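Long-range contact in type IV secretion system protein VirB11 (Brucella suis, PDB 2GZA), which hydrolyses ATP as a hexameric ATPase of the VirB type IV secretion system, a virulence apparatus: residues L261-I270 / L296-G306. Numbering follows the deposited sequence.
Sequences LRGGEAYDFI and LALMVLQNRQG
Gly263 and Met299 bring the two backbones to 4.3 Å between their CA atoms, where the chain leading into helix 265-270 passes across helix segment 296-300; the two helix segments cross nearly at right angles (101°), with axes 8.3 Å apart. Met299 lies along the 261-263 backbone, and its side chain also packs on Cys284 of strand 281-285. Its CG is anti to its own carbonyl carbon and the chain beyond is extended, which lays SD and CE beside the Leu261 and Arg262 carbonyls, while CB packs against Ala266 CB at 3.7 Å. Nearby, Gly264 CA makes a CA-H...O contact with Met299 O at 3.6 Å. Val300 divides its two methyls between partners: CG2 meets Ala266 CB and Ile270 CD1, and CG1 reaches the edge of the Tyr267 ring, 3.9 Å from CD1. With CG anti to the backbone N (chi1 -179°), that ring is carried to residues 305-306, with Gly306 N and Gln305 C over one face, offset toward the rim, and Gln305 CB 3.8 Å from CE2. At the other end of the contact, Leu261 CD1 touches Leu296 CD2 at 3.7 Å, beside strand 281-285. Within segment 261-270, Glu265 OE1 uses its syn lone pair to accept from Arg262 N and Gly263 N, the latter bond nearly straight (172°), so one carboxylate oxygen takes two backbone N-H groups. A water links Gln305 OE1 to Asp268 OD2, weakly on the aspartate side, and Tyr267 and Gln305 also pack on Gln302 of a neighbouring subunit. The contact thus joins two helices of the P-loop ATPase domain mainly through apolar packing and backbone contacts, with no clear direct hydrogen bond between the segments, and its tyrosine end continues into the hexamer interface.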
ATOM      1  N   LEU C 261     -10.223 -26.009   8.649  1.00 35.41           N
ATOM      2  CA  LEU C 261      -9.914 -24.662   8.170  1.00 35.15           C
ATOM      3  C   LEU C 261      -9.058 -24.749   6.907  1.00 35.38           C
ATOM      4  O   LEU C 261      -8.006 -25.388   6.902  1.00 35.04           O
ATOM      5  CB  LEU C 261      -9.182 -23.856   9.242  1.00 34.82           C
ATOM      6  CG  LEU C 261      -9.993 -23.234  10.387  1.00 34.41           C
ATOM      7  CD1 LEU C 261      -9.093 -22.723  11.502  1.00 32.36           C
ATOM      8  CD2 LEU C 261     -10.906 -22.119   9.885  1.00 33.76           C
ATOM      9  N   ARG C 262      -9.504 -24.099   5.839  1.00 35.61           N
ATOM     10  CA  ARG C 262      -8.884 -24.305   4.526  1.00 36.13           C
ATOM     11  C   ARG C 262      -8.586 -23.030   3.752  1.00 35.36           C
ATOM     12  O   ARG C 262      -7.632 -22.987   2.979  1.00 35.53           O
ATOM     13  CB  ARG C 262      -9.742 -25.247   3.692  1.00 36.15           C
ATOM     14  CG  ARG C 262      -9.990 -26.559   4.402  1.00 38.90           C
ATOM     15  CD  ARG C 262     -11.137 -27.377   3.795  1.00 43.12           C
ATOM     16  NE  ARG C 262     -10.989 -27.545   2.350  1.00 47.46           N
ATOM     17  CZ  ARG C 262      -9.889 -28.086   1.801  1.00 49.95           C
ATOM     18  NH1 ARG C 262      -8.871 -28.506   2.569  1.00 50.73           N
ATOM     19  NH2 ARG C 262      -9.766 -28.235   0.521  1.00 51.35           N
ATOM     20  N   GLY C 263      -9.409 -22.006   3.955  1.00 34.71           N
ATOM     21  CA  GLY C 263      -9.243 -20.740   3.263  1.00 34.16           C
ATOM     22  C   GLY C 263      -9.816 -19.580   4.053  1.00 34.08           C
ATOM     23  O   GLY C 263      -9.676 -19.513   5.277  1.00 34.01           O
ATOM     24  N   GLY C 264     -10.486 -18.680   3.344  1.00 33.78           N
ATOM     25  CA  GLY C 264     -11.073 -17.477   3.919  1.00 33.55           C
ATOM     26  C   GLY C 264     -11.899 -17.597   5.192  1.00 33.75           C
ATOM     27  O   GLY C 264     -12.024 -16.611   5.922  1.00 33.76           O
ATOM     28  N   GLU C 265     -12.467 -18.779   5.465  1.00 33.75           N
ATOM     29  CA  GLU C 265     -13.240 -19.003   6.707  1.00 33.62           C
ATOM     30  C   GLU C 265     -12.401 -18.721   7.939  1.00 33.53           C
ATOM     31  O   GLU C 265     -12.947 -18.375   8.993  1.00 33.68           O
ATOM     32  CB  GLU C 265     -13.753 -20.436   6.853  1.00 33.65           C
ATOM     33  CG  GLU C 265     -13.901 -21.209   5.593  1.00 34.44           C
ATOM     34  CD  GLU C 265     -12.586 -21.696   5.072  1.00 34.63           C
ATOM     35  OE1 GLU C 265     -11.911 -22.486   5.767  1.00 33.92           O
ATOM     36  OE2 GLU C 265     -12.237 -21.281   3.953  1.00 36.38           O
ATOM     37  N   ALA C 266     -11.084 -18.907   7.822  1.00 33.07           N
ATOM     38  CA  ALA C 266     -10.175 -18.708   8.948  1.00 33.03           C
ATOM     39  C   ALA C 266     -10.410 -17.376   9.632  1.00 32.99           C
ATOM     40  O   ALA C 266     -10.308 -17.276  10.845  1.00 33.03           O
ATOM     41  CB  ALA C 266      -8.730 -18.822   8.508  1.00 33.03           C
ATOM     42  N   TYR C 267     -10.733 -16.357   8.845  1.00 33.00           N
ATOM     43  CA  TYR C 267     -10.994 -15.025   9.373  1.00 33.16           C
ATOM     44  C   TYR C 267     -12.324 -14.960  10.130  1.00 33.37           C
ATOM     45  O   TYR C 267     -12.414 -14.324  11.186  1.00 33.29           O
ATOM     46  CB  TYR C 267     -10.964 -13.986   8.256  1.00 33.24           C
ATOM     47  CG  TYR C 267     -11.202 -12.568   8.723  1.00 33.44           C
ATOM     48  CD1 TYR C 267     -10.159 -11.795   9.211  1.00 33.86           C
ATOM     49  CD2 TYR C 267     -12.469 -11.999   8.678  1.00 34.59           C
ATOM     50  CE1 TYR C 267     -10.373 -10.497   9.641  1.00 34.40           C
ATOM     51  CE2 TYR C 267     -12.694 -10.699   9.106  1.00 34.67           C
ATOM     52  CZ  TYR C 267     -11.637  -9.956   9.586  1.00 34.59           C
ATOM     53  OH  TYR C 267     -11.832  -8.662  10.015  1.00 35.95           O
ATOM     54  N   ASP C 268     -13.352 -15.592   9.581  1.00 33.36           N
ATOM     55  CA  ASP C 268     -14.631 -15.685  10.258  1.00 33.44           C
ATOM     56  C   ASP C 268     -14.477 -16.507  11.532  1.00 33.49           C
ATOM     57  O   ASP C 268     -15.076 -16.169  12.546  1.00 33.80           O
ATOM     58  CB  ASP C 268     -15.671 -16.281   9.328  1.00 33.59           C
ATOM     59  CG  ASP C 268     -15.824 -15.483   8.058  1.00 34.52           C
ATOM     60  OD1 ASP C 268     -15.177 -15.845   7.048  1.00 35.32           O
ATOM     61  OD2 ASP C 268     -16.577 -14.481   8.077  1.00 35.97           O
ATOM     62  N   PHE C 269     -13.659 -17.561  11.485  1.00 33.37           N
ATOM     63  CA  PHE C 269     -13.381 -18.392  12.650  1.00 33.15           C
ATOM     64  C   PHE C 269     -12.808 -17.530  13.764  1.00 33.42           C
ATOM     65  O   PHE C 269     -13.280 -17.575  14.902  1.00 33.70           O
ATOM     66  CB  PHE C 269     -12.394 -19.517  12.297  1.00 33.05           C
ATOM     67  CG  PHE C 269     -12.149 -20.485  13.419  1.00 31.95           C
ATOM     68  CD1 PHE C 269     -13.005 -21.555  13.629  1.00 31.49           C
ATOM     69  CD2 PHE C 269     -11.055 -20.331  14.256  1.00 31.62           C
ATOM     70  CE1 PHE C 269     -12.781 -22.461  14.662  1.00 31.29           C
ATOM     71  CE2 PHE C 269     -10.824 -21.222  15.294  1.00 31.43           C
ATOM     72  CZ  PHE C 269     -11.693 -22.293  15.497  1.00 31.41           C
ATOM     73  N   ILE C 270     -11.789 -16.744  13.431  1.00 33.52           N
ATOM     74  CA  ILE C 270     -11.153 -15.821  14.366  1.00 33.65           C
ATOM     75  C   ILE C 270     -12.177 -14.884  14.974  1.00 33.80           C
ATOM     76  O   ILE C 270     -12.163 -14.619  16.174  1.00 33.76           O
ATOM     77  CB  ILE C 270     -10.028 -14.996  13.685  1.00 33.70           C
ATOM     78  CG1 ILE C 270      -8.778 -15.849  13.488  1.00 33.81           C
ATOM     79  CG2 ILE C 270      -9.662 -13.747  14.503  1.00 33.41           C
ATOM     80  CD1 ILE C 270      -7.712 -15.180  12.623  1.00 34.34           C
ATOM     81  N   LEU C 296      -2.522 -20.899   8.745  1.00 31.29           N
ATOM     82  CA  LEU C 296      -3.758 -20.210   9.135  1.00 31.11           C
ATOM     83  C   LEU C 296      -3.726 -18.747   8.725  1.00 31.13           C
ATOM     84  O   LEU C 296      -4.738 -18.193   8.293  1.00 31.23           O
ATOM     85  CB  LEU C 296      -4.020 -20.330  10.640  1.00 31.00           C
ATOM     86  CG  LEU C 296      -4.338 -21.730  11.174  1.00 30.76           C
ATOM     87  CD1 LEU C 296      -4.495 -21.712  12.678  1.00 30.59           C
ATOM     88  CD2 LEU C 296      -5.567 -22.324  10.504  1.00 30.10           C
ATOM     89  N   ALA C 297      -2.548 -18.144   8.846  1.00 30.94           N
ATOM     90  CA  ALA C 297      -2.326 -16.760   8.449  1.00 30.93           C
ATOM     91  C   ALA C 297      -2.520 -16.554   6.951  1.00 30.90           C
ATOM     92  O   ALA C 297      -3.099 -15.554   6.539  1.00 30.96           O
ATOM     93  CB  ALA C 297      -0.944 -16.296   8.885  1.00 30.87           C
ATOM     94  N   LEU C 298      -2.048 -17.508   6.150  1.00 30.90           N
ATOM     95  CA  LEU C 298      -2.249 -17.482   4.704  1.00 31.10           C
ATOM     96  C   LEU C 298      -3.726 -17.625   4.326  1.00 31.22           C
ATOM     97  O   LEU C 298      -4.181 -17.037   3.348  1.00 31.28           O
ATOM     98  CB  LEU C 298      -1.414 -18.572   4.033  1.00 31.19           C
ATOM     99  CG  LEU C 298       0.062 -18.356   3.642  1.00 31.60           C
ATOM    100  CD1 LEU C 298       0.818 -17.359   4.523  1.00 31.50           C
ATOM    101  CD2 LEU C 298       0.801 -19.693   3.565  1.00 31.13           C
ATOM    102  N   MET C 299      -4.470 -18.397   5.110  1.00 31.26           N
ATOM    103  CA  MET C 299      -5.895 -18.566   4.885  1.00 31.57           C
ATOM    104  C   MET C 299      -6.650 -17.264   5.177  1.00 31.86           C
ATOM    105  O   MET C 299      -7.572 -16.902   4.446  1.00 31.77           O
ATOM    106  CB  MET C 299      -6.438 -19.714   5.730  1.00 31.47           C
ATOM    107  CG  MET C 299      -5.938 -21.057   5.288  1.00 31.34           C
ATOM    108  SD  MET C 299      -6.310 -22.344   6.477  1.00 31.87           S
ATOM    109  CE  MET C 299      -5.438 -23.721   5.734  1.00 31.35           C
ATOM    110  N   VAL C 300      -6.242 -16.565   6.234  1.00 32.00           N
ATOM    111  CA  VAL C 300      -6.824 -15.273   6.590  1.00 32.49           C
ATOM    112  C   VAL C 300      -6.682 -14.272   5.439  1.00 32.99           C
ATOM    113  O   VAL C 300      -7.610 -13.515   5.133  1.00 32.96           O
ATOM    114  CB  VAL C 300      -6.195 -14.693   7.894  1.00 32.53           C
ATOM    115  CG1 VAL C 300      -6.736 -13.299   8.198  1.00 31.90           C
ATOM    116  CG2 VAL C 300      -6.451 -15.618   9.078  1.00 32.29           C
ATOM    117  N   LEU C 301      -5.526 -14.295   4.786  1.00 33.58           N
ATOM    118  CA  LEU C 301      -5.261 -13.414   3.660  1.00 34.26           C
ATOM    119  C   LEU C 301      -6.123 -13.703   2.431  1.00 34.91           C
ATOM    120  O   LEU C 301      -6.126 -12.920   1.489  1.00 34.91           O
ATOM    121  CB  LEU C 301      -3.773 -13.442   3.300  1.00 34.19           C
ATOM    122  CG  LEU C 301      -2.802 -12.796   4.290  1.00 34.00           C
ATOM    123  CD1 LEU C 301      -1.369 -13.225   3.992  1.00 33.05           C
ATOM    124  CD2 LEU C 301      -2.933 -11.279   4.284  1.00 32.90           C
ATOM    125  N   GLN C 302      -6.852 -14.817   2.449  1.00 35.91           N
ATOM    126  CA  GLN C 302      -7.793 -15.162   1.374  1.00 36.95           C
ATOM    127  C   GLN C 302      -9.131 -14.442   1.554  1.00 36.95           C
ATOM    128  O   GLN C 302      -9.961 -14.423   0.646  1.00 36.95           O
ATOM    129  CB  GLN C 302      -8.043 -16.670   1.321  1.00 37.32           C
ATOM    130  CG  GLN C 302      -6.802 -17.535   1.237  1.00 39.76           C
ATOM    131  CD  GLN C 302      -6.307 -17.689  -0.165  1.00 44.10           C
ATOM    132  OE1 GLN C 302      -7.070 -17.510  -1.103  1.00 46.14           O
ATOM    133  NE2 GLN C 302      -5.026 -18.034  -0.329  1.00 45.21           N
ATOM    134  N   ASN C 303      -9.331 -13.874   2.738  1.00 37.20           N
ATOM    135  CA  ASN C 303     -10.541 -13.129   3.077  1.00 37.55           C
ATOM    136  C   ASN C 303     -10.406 -11.691   2.599  1.00 37.71           C
ATOM    137  O   ASN C 303      -9.324 -11.119   2.678  1.00 37.71           O
ATOM    138  CB  ASN C 303     -10.744 -13.154   4.590  1.00 37.64           C
ATOM    139  CG  ASN C 303     -12.157 -12.811   5.011  1.00 37.84           C
ATOM    140  OD1 ASN C 303     -12.908 -13.689   5.410  1.00 39.46           O
ATOM    141  ND2 ASN C 303     -12.517 -11.540   4.952  1.00 37.83           N
ATOM    142  N   ARG C 304     -11.500 -11.116   2.106  1.00 37.92           N
ATOM    143  CA  ARG C 304     -11.525  -9.705   1.697  1.00 38.21           C
ATOM    144  C   ARG C 304     -11.135  -8.774   2.849  1.00 38.31           C
ATOM    145  O   ARG C 304     -10.352  -7.846   2.671  1.00 38.36           O
ATOM    146  CB  ARG C 304     -12.898  -9.322   1.138  1.00 38.20           C
ATOM    147  N   GLN C 305     -11.673  -9.035   4.029  1.00 38.50           N
ATOM    148  CA  GLN C 305     -11.319  -8.263   5.215  1.00 38.81           C
ATOM    149  C   GLN C 305     -10.018  -8.712   5.850  1.00 38.69           C
ATOM    150  O   GLN C 305      -9.279  -7.892   6.382  1.00 38.70           O
ATOM    151  CB  GLN C 305     -12.446  -8.303   6.226  1.00 39.07           C
ATOM    152  CG  GLN C 305     -13.631  -7.517   5.733  1.00 40.55           C
ATOM    153  CD  GLN C 305     -14.916  -7.983   6.341  1.00 43.19           C
ATOM    154  OE1 GLN C 305     -14.933  -8.812   7.266  1.00 44.98           O
ATOM    155  NE2 GLN C 305     -16.045  -7.483   5.853  1.00 43.81           N
ATOM    156  N   GLY C 306      -9.732 -10.009   5.787  1.00 38.58           N
ATOM    157  CA  GLY C 306      -8.450 -10.530   6.241  1.00 38.34           C
ATOM    158  C   GLY C 306      -7.268  -9.859   5.560  1.00 38.38           C
ATOM    159  O   GLY C 306      -6.247  -9.596   6.197  1.00 38.26           O
TER
HETATM  160  O   HOH W   1     -15.471 -11.540   6.914  1.00 31.55           O